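Local structure of adenylate kinase (Schistosoma mansoni, 3UMF) at residues L63-A66 and E67-G71; P117-L120 and D121-I124; N163-T166 and I167-F171; R172-N175 and E176-P180; N208-L211 and Q212-G215. The protein catalyses the reversible transfer of a phosphoryl group between adenine nucleotides, interconverting ATP and AMP with two molecules of ADP. All coordinates share one frame; numbering follows the deposited sequence.

Overall arrangement
Five short-range contacts sample the alpha/beta fold of this kinase, whose parallel sheet has the strand order 2-3-1-4-5. Contact 1 comes first along the chain, at the end of helix 60-68. Contact 2 follows in the loop after strand 110-114 and the first turn of helix 120-129, about 23 Å away between centres. Contacts 3 and 4 occupy successive turns of helix 161-177, their centres about 14 Å apart, and contact 4 runs on into helix 179-186. Contacts 2 and 4 touch, Arg118 and Glu119 packing on Phe174, Leu177 and Thr178, so distant parts of the sequence meet. Contact 5 closes helix 200-212, its centre about 34 Å from that of contact 1 and across the chain's centre.

Contact 1 of 5, residues L63-A66 and E67-G71; sequences LLRA and EVQSG
Arg65 and Gln69, one helical turn apart, meet on the outer surface of helix 60-68. The arginine is extended from CG to NE, and its first torsion (chi1 -176°) sets CG opposite the backbone nitrogen, sending the chain out from the helix. Gln69 leans back over the preceding turn, with its CG beside its own nitrogen, 3.2 Å from Arg65 O. Its NE2 comes to 3.3 Å from Arg65 NE, but both are donors and no hydrogen bond joins them; the guanidinium and amide planes are turned 48° against each other. Beneath this pair, Gln69 N donates to Arg65 O at 3.0 Å.

On another side of the helix, Val68 lays CG2 3.4 Å from Leu64 O, the same carbonyl that accepts Val68 N at 3.1 Å. Glu67 bends at its second torsion, and its OE2 is hydrogen-bonded to Ser72 OG. Leu64 and Glu67 both pack against helices 90-104 and 73-84. In the last turn Ser70 N reaches Glu67 O at 3.1 Å; Ser70 OG lies doubtfully close to the same oxygen and is also bonded to Ser72 OG. Gly71 then leaves helical geometry at backbone angles sterically open mainly to glycine, giving a helix C-terminus ended by a glycine of positive phi (88°).

Contact 2 of 5, residues P117-L120 and D121-I124; sequences PREL and DQGI
Gln122 reaches back from the first turn of helix 120-129 to the loop before it, and its amide oxygen bridges two backbone N-H groups. Arg118 N donates to Gln122 OE1 at 2.7 Å, approaching 31° out of the plane of the amide. A second, weak bond runs from Glu119 N to Gln122 OE1 at 3.4 Å, so one side-chain oxygen gathers two successive loop amides. The glutamine can do this because its chain is extended beyond CG while CG itself lies beside the backbone nitrogen (chi1 -59°), which carries the amide back along the turn. Its CB meanwhile rests 3.6 Å from Pro117 CB.

Pro117, which follows a cis peptide bond, lays the edge formed by CB and CG over the backbone of Gly123, with CB 3.5 Å from Gly123 N. With no side chain at Gly123, the proline ring lies directly on its backbone. Glu119 holds the N-cap position of the helix, in the segment that follows strand 110-114, an inner strand next to the middle one of the parallel sheet in the adenylate kinase fold.

Asp121 turns its carboxylate back toward the cap, OD1 lying 3.4 Å from Glu119 CB and making a weak bond to Gln122 N. Glu119 OE1 and Asp121 OD1 stand 4.4 Å apart, like charges close enough probably to repel; the Glu119 chain also packs on Leu177 of helix 161-177. On the far flank of the turn Leu120 and Ile124 cross at an angle, CG to CD1 3.8 Å, and both touch His184 of helix 179-186. Between them Ile124 N donates almost straight to Leu120 O at 3.1 Å.

Contact 3 of 5, residues N163-T166 and I167-F171; sequences NEET and IVKRF
Glu165 and Lys169 join their charged ends across one turn on the outside of helix 161-177. Lys169 NZ donates to Glu165 OE2 at 3.1 Å, but comes in from above the carboxylate, 43° out of its plane. Both chains bend to make the meeting: the glutamate at its second torsion (chi2 73°), the lysine at its second and fourth. The methylene carbons of the lysine follow the helix on the way, with Lys169 CG 3.2 Å from Glu165 O.

The tighter side belongs to Val168, which is buried. Its CG2 lies 3.4 Å from Glu164 O, the oxygen that takes the bond from Val168 N at 3.0 Å, and its side chain touches Arg147, Glu143 and Leu151. Glu164 lies along the same flank, where OE2 is bonded to Lys152 N. Thr166, by contrast, is exposed: its OG1 turns back to Asp162 O, and its CG2 comes only within 4.3 Å of Arg170 NH2, a loose touch. Ile167, partly exposed, sets CG1 3.6 Å from Asn163 O.

Lys169 NZ also lies near Arg172 NH1, a like charge that its salt bridge to Glu165 probably helps to offset; Arg172 is itself salt-bridged to Glu143. Exposed and met from above its plane, the Glu165 bridge likely adds modestly to helix stability, whereas the buried valine flank ties the helix to helix 143-150.

Contact 4 of 5, residues R172-N175 and E176-P180; sequences RTFN and ELTKP
Thr178 lays its methyl CG2 over one face of the Phe174 ring, 3.9 Å from the centroid and 16° off the ring normal, a CH-pi contact at the junction of helices 161-177 and 179-186 in this alpha/beta fold. The methyl is offset toward the rim, Thr178 CG2 being nearest Phe174 CE1 and CZ, 3.8 Å from each. Phe174 has its CG opposite the backbone nitrogen (chi1 179°), which swings the ring forward toward Thr178. The Phe174 carbonyl accepts Thr178 N at 3.1 Å, and Thr178 OG1 lies 3.0 Å from Phe174 O. Arg118 packs on the same phenylalanine, joining the junction to the loop before helix 120-129.

Beyond the break, Lys179 runs back along the helix: its CG sits 3.3 Å from Asn175 O, and CE crosses Asn175 ND2 at 3.6 Å. Its NZ goes on to Glu176 OE1, forming a salt bridge that spans the break between the two helices. Lys179 N bonds weakly to Glu176 O, and Asn175 O accepts from a water at 2.7 Å, which also bonds to Thr178 OG1.

Contact 5 of 5, residues N208-L211 and Q212-G215; sequences NHEL and QKFG
Helix 200-212 unwinds here through a type I beta turn from Gln212 to Gly215, closed by Gly215 N to Gln212 O at 2.9 Å. Glu210 and Lys213 lie side by side and point the same way. Lys213 NZ meets Glu210 OE1 on the syn side at 2.8 Å, only 17° out of the carboxylate plane, and makes a weak second bond to OE2. The lysine is extended beyond CG, and the glutamate bends at its second torsion (chi2 -57°) to come alongside, so that Lys213 CE also rests 3.3 Å from Glu210 OE1.

Glu210 OE2 has further partners: His209 ND1 donates to it at 3.2 Å, nearly in the plane of the imidazole, and Lys206 NZ adds a salt bridge from the turn before. The two lysines, with the histidine N-H, would probably favour the ionised carboxylate. Behind it Lys213 N is bonded to Glu210 O from well above the carbonyl plane, and Phe214 N reaches Leu211 O at 3.1 Å in the same manner, both bonds spanning three residues, as at a helix end. Phe214 turns the edge of its ring to Glu210 O, CD2 lying 3.9 Å away. Gly215, with positive phi (76°), is the C-prime residue of a Schellman motif, in which Val216 N returns to Leu211 O.

The buried Leu211 faces inward against Leu49 of helix 42-53, Ile192 of strand 191-195 and Cys135 of strand 135-140. Phe214 continues this packing onto Ile192 and Cys135, while Asn208 lies on helix 42-53, so the helix end closes over the border of the sheet.

Contact 1 of 5, residues L63-A66 and E67-G71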
# COMPACT_ATOMS: atom_id res chain seq x y z
N LEU A 63 -0.22 -5.94 -10.73
CA LEU A 63 -0.67 -5.28 -11.96
C LEU A 63 0.42 -5.32 -13.03
O LEU A 63 0.12 -5.48 -14.21
CB LEU A 63 -1.11 -3.84 -11.67
CG LEU A 63 -2.40 -3.70 -10.85
CD1 LEU A 63 -2.75 -2.23 -10.64
CD2 LEU A 63 -3.55 -4.43 -11.52
N LEU A 64 1.67 -5.18 -12.61
CA LEU A 64 2.81 -5.26 -13.53
C LEU A 64 2.98 -6.67 -14.08
O LEU A 64 3.30 -6.86 -15.26
CB LEU A 64 4.10 -4.82 -12.83
CG LEU A 64 4.23 -3.32 -12.54
CD1 LEU A 64 5.44 -3.04 -11.68
CD2 LEU A 64 4.30 -2.54 -13.85
N ARG A 65 2.78 -7.67 -13.23
CA ARG A 65 2.88 -9.06 -13.65
C ARG A 65 1.79 -9.39 -14.66
O ARG A 65 2.02 -10.14 -15.62
CB ARG A 65 2.76 -10.00 -12.44
CG ARG A 65 2.94 -11.46 -12.79
CD ARG A 65 2.70 -12.36 -11.59
NE ARG A 65 3.02 -13.75 -11.90
CZ ARG A 65 2.71 -14.78 -11.12
NH1 ARG A 65 2.07 -14.57 -9.97
NH2 ARG A 65 3.04 -16.01 -11.48
N ALA A 66 0.60 -8.83 -14.46
CA ALA A 66 -0.52 -9.06 -15.37
C ALA A 66 -0.27 -8.41 -16.73
O ALA A 66 -0.69 -8.94 -17.76
CB ALA A 66 -1.81 -8.54 -14.76
N GLU A 67 0.40 -7.26 -16.74
CA GLU A 67 0.73 -6.58 -17.99
C GLU A 67 1.77 -7.38 -18.78
O GLU A 67 1.65 -7.52 -20.00
CB GLU A 67 1.22 -5.16 -17.72
CG GLU A 67 1.39 -4.31 -18.97
CD GLU A 67 0.13 -4.25 -19.82
OE1 GLU A 67 -0.96 -4.02 -19.26
OE2 GLU A 67 0.24 -4.43 -21.05
N VAL A 68 2.77 -7.91 -18.09
CA VAL A 68 3.77 -8.77 -18.72
C VAL A 68 3.13 -10.03 -19.31
O VAL A 68 3.53 -10.49 -20.39
CB VAL A 68 4.90 -9.14 -17.72
CG1 VAL A 68 5.79 -10.24 -18.28
CG2 VAL A 68 5.73 -7.91 -17.38
N GLN A 69 2.14 -10.59 -18.62
CA GLN A 69 1.45 -11.79 -19.09
C GLN A 69 0.39 -11.49 -20.17
O GLN A 69 -0.21 -12.41 -20.72
CB GLN A 69 0.78 -12.52 -17.92
CG GLN A 69 1.74 -13.10 -16.88
CD GLN A 69 1.02 -13.58 -15.62
OE1 GLN A 69 -0.11 -13.16 -15.34
NE2 GLN A 69 1.67 -14.45 -14.87
N SER A 70 0.17 -10.21 -20.47
CA SER A 70 -0.88 -9.81 -21.40
C SER A 70 -0.54 -10.08 -22.86
O SER A 70 -1.43 -10.25 -23.69
CB SER A 70 -1.20 -8.32 -21.23
OG SER A 70 -0.14 -7.52 -21.71
N GLY A 71 0.76 -10.11 -23.18
CA GLY A 71 1.20 -10.32 -24.54
C GLY A 71 1.32 -9.03 -25.34
O GLY A 71 1.72 -9.05 -26.50

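Contact 2 of 5, residues P117-L120 and D121-I124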
# COMPACT_ATOMS: atom_id res chain seq x y z
N PRO A 117 0.91 5.04 -1.42
CA PRO A 117 2.14 5.46 -2.10
C PRO A 117 3.34 5.41 -1.16
O PRO A 117 3.21 5.69 0.03
CB PRO A 117 1.85 6.91 -2.47
CG PRO A 117 1.00 7.39 -1.34
CD PRO A 117 0.17 6.21 -0.90
N ARG A 118 4.51 5.08 -1.70
CA ARG A 118 5.73 5.05 -0.89
C ARG A 118 6.41 6.42 -0.87
O ARG A 118 7.20 6.71 0.02
CB ARG A 118 6.69 3.97 -1.41
CG ARG A 118 6.13 2.55 -1.32
CD ARG A 118 7.08 1.54 -1.94
NE ARG A 118 8.35 1.44 -1.21
CZ ARG A 118 8.59 0.58 -0.23
NH1 ARG A 118 7.65 -0.28 0.15
NH2 ARG A 118 9.77 0.57 0.38
N GLU A 119 6.08 7.25 -1.86
CA GLU A 119 6.67 8.58 -1.96
C GLU A 119 5.59 9.63 -2.27
O GLU A 119 4.51 9.30 -2.76
CB GLU A 119 7.78 8.61 -3.02
CG GLU A 119 8.94 7.66 -2.70
CD GLU A 119 10.01 7.63 -3.78
OE1 GLU A 119 10.45 8.71 -4.22
OE2 GLU A 119 10.40 6.52 -4.19
N LEU A 120 5.91 10.89 -1.99
CA LEU A 120 4.93 11.97 -2.09
C LEU A 120 4.39 12.19 -3.50
O LEU A 120 3.20 12.45 -3.69
CB LEU A 120 5.51 13.28 -1.53
CG LEU A 120 4.53 14.44 -1.37
CD1 LEU A 120 3.28 13.96 -0.65
CD2 LEU A 120 5.17 15.58 -0.61
N ASP A 121 5.27 12.07 -4.50
CA ASP A 121 4.86 12.27 -5.89
C ASP A 121 3.82 11.24 -6.31
O ASP A 121 2.89 11.55 -7.05
CB ASP A 121 6.08 12.25 -6.83
CG ASP A 121 6.90 10.98 -6.69
OD1 ASP A 121 6.61 10.16 -5.80
OD2 ASP A 121 7.86 10.81 -7.47
N GLN A 122 3.98 10.01 -5.82
CA GLN A 122 3.05 8.93 -6.11
C GLN A 122 1.64 9.24 -5.59
O GLN A 122 0.65 8.95 -6.25
CB GLN A 122 3.55 7.61 -5.52
CG GLN A 122 4.92 7.17 -6.02
CD GLN A 122 5.40 5.90 -5.34
OE1 GLN A 122 4.78 5.41 -4.40
NE2 GLN A 122 6.52 5.36 -5.82
N GLY A 123 1.58 9.83 -4.40
CA GLY A 123 0.31 10.14 -3.77
C GLY A 123 -0.43 11.27 -4.46
O GLY A 123 -1.61 11.13 -4.81
N ILE A 124 0.25 12.39 -4.66
CA ILE A 124 -0.35 13.57 -5.27
C ILE A 124 -0.81 13.30 -6.71
O ILE A 124 -1.93 13.65 -7.09
CB ILE A 124 0.60 14.78 -5.22
CG1 ILE A 124 0.78 15.24 -3.77
CG2 ILE A 124 0.08 15.92 -6.07
CD1 ILE A 124 1.93 16.21 -3.57

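Contact 3 of 5, residues N163-T166 and I167-F171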
# COMPACT_ATOMS: atom_id res chain seq x y z
N ASN A 163 22.52 -10.70 7.74
CA ASN A 163 21.14 -10.76 7.25
C ASN A 163 20.19 -9.93 8.10
O ASN A 163 19.30 -9.25 7.57
CB ASN A 163 20.66 -12.22 7.19
CG ASN A 163 21.26 -12.98 6.03
OD1 ASN A 163 22.07 -12.45 5.26
ND2 ASN A 163 20.88 -14.25 5.89
N GLU A 164 20.37 -9.98 9.41
CA GLU A 164 19.54 -9.21 10.33
C GLU A 164 19.78 -7.70 10.16
O GLU A 164 18.83 -6.91 10.18
CB GLU A 164 19.78 -9.64 11.78
CG GLU A 164 19.36 -11.08 12.06
CD GLU A 164 19.53 -11.47 13.52
OE1 GLU A 164 20.26 -10.76 14.24
OE2 GLU A 164 18.93 -12.48 13.94
N GLU A 165 21.04 -7.31 9.99
CA GLU A 165 21.38 -5.90 9.80
C GLU A 165 20.82 -5.36 8.49
O GLU A 165 20.45 -4.18 8.41
CB GLU A 165 22.90 -5.69 9.89
CG GLU A 165 23.35 -4.22 9.80
CD GLU A 165 23.05 -3.41 11.06
OE1 GLU A 165 22.38 -3.93 11.98
OE2 GLU A 165 23.49 -2.24 11.13
N THR A 166 20.75 -6.20 7.47
CA THR A 166 20.14 -5.80 6.20
C THR A 166 18.67 -5.41 6.41
O THR A 166 18.20 -4.41 5.86
CB THR A 166 20.23 -6.92 5.14
OG1 THR A 166 21.61 -7.17 4.83
CG2 THR A 166 19.49 -6.52 3.87
N ILE A 167 17.97 -6.20 7.21
CA ILE A 167 16.57 -5.93 7.53
C ILE A 167 16.42 -4.67 8.39
O ILE A 167 15.47 -3.90 8.22
CB ILE A 167 15.91 -7.14 8.23
CG1 ILE A 167 15.82 -8.32 7.26
CG2 ILE A 167 14.54 -6.78 8.77
CD1 ILE A 167 15.17 -9.55 7.86
N VAL A 168 17.35 -4.47 9.32
CA VAL A 168 17.36 -3.24 10.11
C VAL A 168 17.50 -2.02 9.20
O VAL A 168 16.74 -1.06 9.33
CB VAL A 168 18.48 -3.25 11.18
CG1 VAL A 168 18.64 -1.86 11.78
CG2 VAL A 168 18.16 -4.27 12.26
N LYS A 169 18.45 -2.08 8.27
CA LYS A 169 18.64 -1.00 7.30
C LYS A 169 17.44 -0.82 6.38
O LYS A 169 17.11 0.30 5.99
CB LYS A 169 19.89 -1.26 6.45
CG LYS A 169 21.19 -1.25 7.23
CD LYS A 169 21.29 -0.04 8.13
CE LYS A 169 22.68 0.06 8.74
NZ LYS A 169 22.63 0.57 10.13
N ARG A 170 16.79 -1.92 6.01
CA ARG A 170 15.60 -1.84 5.17
C ARG A 170 14.47 -1.16 5.93
O ARG A 170 13.70 -0.38 5.35
CB ARG A 170 15.17 -3.23 4.70
CG ARG A 170 14.02 -3.22 3.70
CD ARG A 170 13.64 -4.63 3.29
NE ARG A 170 14.75 -5.33 2.64
CZ ARG A 170 14.75 -6.62 2.35
NH1 ARG A 170 13.70 -7.37 2.65
NH2 ARG A 170 15.80 -7.17 1.77
N PHE A 171 14.38 -1.44 7.22
CA PHE A 171 13.42 -0.78 8.10
C PHE A 171 13.67 0.73 8.17
O PHE A 171 12.74 1.53 8.03
CB PHE A 171 13.49 -1.38 9.51
CG PHE A 171 12.62 -0.69 10.52
CD1 PHE A 171 11.32 -1.13 10.75
CD2 PHE A 171 13.08 0.40 11.23
CE1 PHE A 171 10.51 -0.49 11.68
CE2 PHE A 171 12.27 1.05 12.16
CZ PHE A 171 10.99 0.60 12.38

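Contact 4 of 5, residues R172-N175 and E176-P180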
# COMPACT_ATOMS: atom_id res chain seq x y z
N ARG A 172 14.92 1.11 8.39
CA ARG A 172 15.28 2.51 8.53
C ARG A 172 15.15 3.25 7.21
O ARG A 172 14.73 4.41 7.18
CB ARG A 172 16.70 2.65 9.08
CG ARG A 172 16.88 2.09 10.48
CD ARG A 172 18.31 2.29 10.97
NE ARG A 172 18.50 1.75 12.32
CZ ARG A 172 19.67 1.65 12.93
NH1 ARG A 172 20.78 2.05 12.32
NH2 ARG A 172 19.74 1.14 14.15
N THR A 173 15.50 2.58 6.12
CA THR A 173 15.33 3.15 4.78
C THR A 173 13.85 3.41 4.50
O THR A 173 13.48 4.48 4.03
CB THR A 173 15.92 2.24 3.68
OG1 THR A 173 17.35 2.28 3.75
CG2 THR A 173 15.49 2.72 2.30
N PHE A 174 12.99 2.44 4.82
CA PHE A 174 11.56 2.60 4.61
C PHE A 174 10.97 3.71 5.49
O PHE A 174 10.17 4.52 5.02
CB PHE A 174 10.82 1.28 4.86
CG PHE A 174 9.32 1.38 4.70
CD1 PHE A 174 8.73 1.16 3.47
CD2 PHE A 174 8.51 1.71 5.78
CE1 PHE A 174 7.36 1.26 3.31
CE2 PHE A 174 7.14 1.82 5.63
CZ PHE A 174 6.56 1.59 4.40
N ASN A 175 11.38 3.74 6.75
CA ASN A 175 10.90 4.75 7.70
C ASN A 175 11.22 6.16 7.23
O ASN A 175 10.37 7.05 7.29
CB ASN A 175 11.48 4.48 9.09
CG ASN A 175 11.04 5.51 10.12
OD1 ASN A 175 9.94 5.41 10.68
ND2 ASN A 175 11.89 6.49 10.39
N GLU A 176 12.44 6.37 6.76
CA GLU A 176 12.87 7.67 6.27
C GLU A 176 12.21 8.02 4.93
O GLU A 176 11.78 9.15 4.72
CB GLU A 176 14.39 7.70 6.11
CG GLU A 176 14.95 9.03 5.61
CD GLU A 176 14.86 10.12 6.66
OE1 GLU A 176 14.80 9.80 7.87
OE2 GLU A 176 14.84 11.31 6.28
N LEU A 177 12.14 7.04 4.04
CA LEU A 177 11.59 7.24 2.71
C LEU A 177 10.14 7.74 2.76
O LEU A 177 9.76 8.61 1.99
CB LEU A 177 11.65 5.94 1.91
CG LEU A 177 11.16 5.99 0.46
CD1 LEU A 177 12.12 6.78 -0.40
CD2 LEU A 177 10.95 4.58 -0.09
N THR A 178 9.36 7.20 3.69
CA THR A 178 7.93 7.47 3.73
C THR A 178 7.53 8.64 4.63
O THR A 178 6.34 8.96 4.74
CB THR A 178 7.11 6.22 4.14
OG1 THR A 178 7.49 5.82 5.46
CG2 THR A 178 7.37 5.07 3.17
N LYS A 179 8.50 9.28 5.27
CA LYS A 179 8.21 10.40 6.17
C LYS A 179 7.42 11.56 5.55
O LYS A 179 6.40 11.96 6.11
CB LYS A 179 9.49 10.94 6.85
CG LYS A 179 9.89 10.20 8.11
CD LYS A 179 11.17 10.79 8.69
CE LYS A 179 11.63 10.03 9.92
NZ LYS A 179 12.98 10.49 10.37
N PRO A 180 7.87 12.09 4.39
CA PRO A 180 7.09 13.22 3.88
C PRO A 180 5.71 12.84 3.34
O PRO A 180 4.81 13.69 3.35
CB PRO A 180 7.97 13.79 2.75
CG PRO A 180 8.86 12.67 2.36
CD PRO A 180 9.09 11.85 3.60
O HOH W 1 7.88 7.31 8.20

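Contact 5 of 5, residues N208-L211 and Q212-G215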
# COMPACT_ATOMS: atom_id res chain seq x y z
N ASN A 208 -10.64 -1.63 12.23
CA ASN A 208 -12.07 -1.55 11.92
C ASN A 208 -12.76 -0.43 12.69
O ASN A 208 -13.70 0.19 12.18
CB ASN A 208 -12.76 -2.89 12.18
CG ASN A 208 -12.29 -3.97 11.24
OD1 ASN A 208 -11.76 -3.69 10.16
ND2 ASN A 208 -12.48 -5.23 11.63
N HIS A 209 -12.31 -0.17 13.91
CA HIS A 209 -12.85 0.90 14.73
C HIS A 209 -12.53 2.26 14.11
O HIS A 209 -13.38 3.15 14.06
CB HIS A 209 -12.30 0.83 16.16
CG HIS A 209 -12.85 1.87 17.08
ND1 HIS A 209 -12.18 3.05 17.34
CD2 HIS A 209 -13.99 1.92 17.80
CE1 HIS A 209 -12.90 3.78 18.18
NE2 HIS A 209 -14.00 3.12 18.47
N GLU A 210 -11.30 2.41 13.63
CA GLU A 210 -10.87 3.66 13.03
C GLU A 210 -11.50 3.89 11.65
O GLU A 210 -11.87 5.02 11.32
CB GLU A 210 -9.35 3.72 12.95
CG GLU A 210 -8.67 3.73 14.32
CD GLU A 210 -9.15 4.87 15.19
OE1 GLU A 210 -9.15 6.03 14.71
OE2 GLU A 210 -9.53 4.62 16.35
N LEU A 211 -11.64 2.83 10.87
CA LEU A 211 -12.25 2.92 9.54
C LEU A 211 -13.71 3.38 9.59
O LEU A 211 -14.23 3.94 8.62
CB LEU A 211 -12.16 1.58 8.80
CG LEU A 211 -10.82 1.28 8.12
CD1 LEU A 211 -10.84 -0.14 7.55
CD2 LEU A 211 -10.53 2.30 7.03
N GLN A 212 -14.36 3.14 10.72
CA GLN A 212 -15.74 3.58 10.93
C GLN A 212 -15.84 5.10 10.85
O GLN A 212 -16.82 5.64 10.35
CB GLN A 212 -16.25 3.10 12.29
CG GLN A 212 -17.30 2.00 12.21
CD GLN A 212 -17.71 1.50 13.58
OE1 GLN A 212 -17.91 2.28 14.51
NE2 GLN A 212 -17.81 0.18 13.72
N LYS A 213 -14.81 5.77 11.36
CA LYS A 213 -14.77 7.23 11.36
C LYS A 213 -14.73 7.82 9.95
O LYS A 213 -15.09 8.97 9.74
CB LYS A 213 -13.58 7.73 12.18
CG LYS A 213 -13.54 7.21 13.62
CD LYS A 213 -12.34 7.77 14.37
CE LYS A 213 -12.15 7.08 15.71
NZ LYS A 213 -10.88 7.51 16.38
N PHE A 214 -14.29 7.02 8.99
CA PHE A 214 -14.28 7.46 7.59
C PHE A 214 -15.47 6.90 6.82
O PHE A 214 -15.48 6.90 5.59
CB PHE A 214 -12.96 7.08 6.91
CG PHE A 214 -11.79 7.90 7.39
CD1 PHE A 214 -11.45 9.09 6.77
CD2 PHE A 214 -11.03 7.48 8.48
CE1 PHE A 214 -10.38 9.84 7.21
CE2 PHE A 214 -9.96 8.24 8.93
CZ PHE A 214 -9.63 9.42 8.29
N GLY A 215 -16.48 6.43 7.56
CA GLY A 215 -17.70 5.93 6.96
C GLY A 215 -17.59 4.55 6.34
O GLY A 215 -18.40 4.19 5.48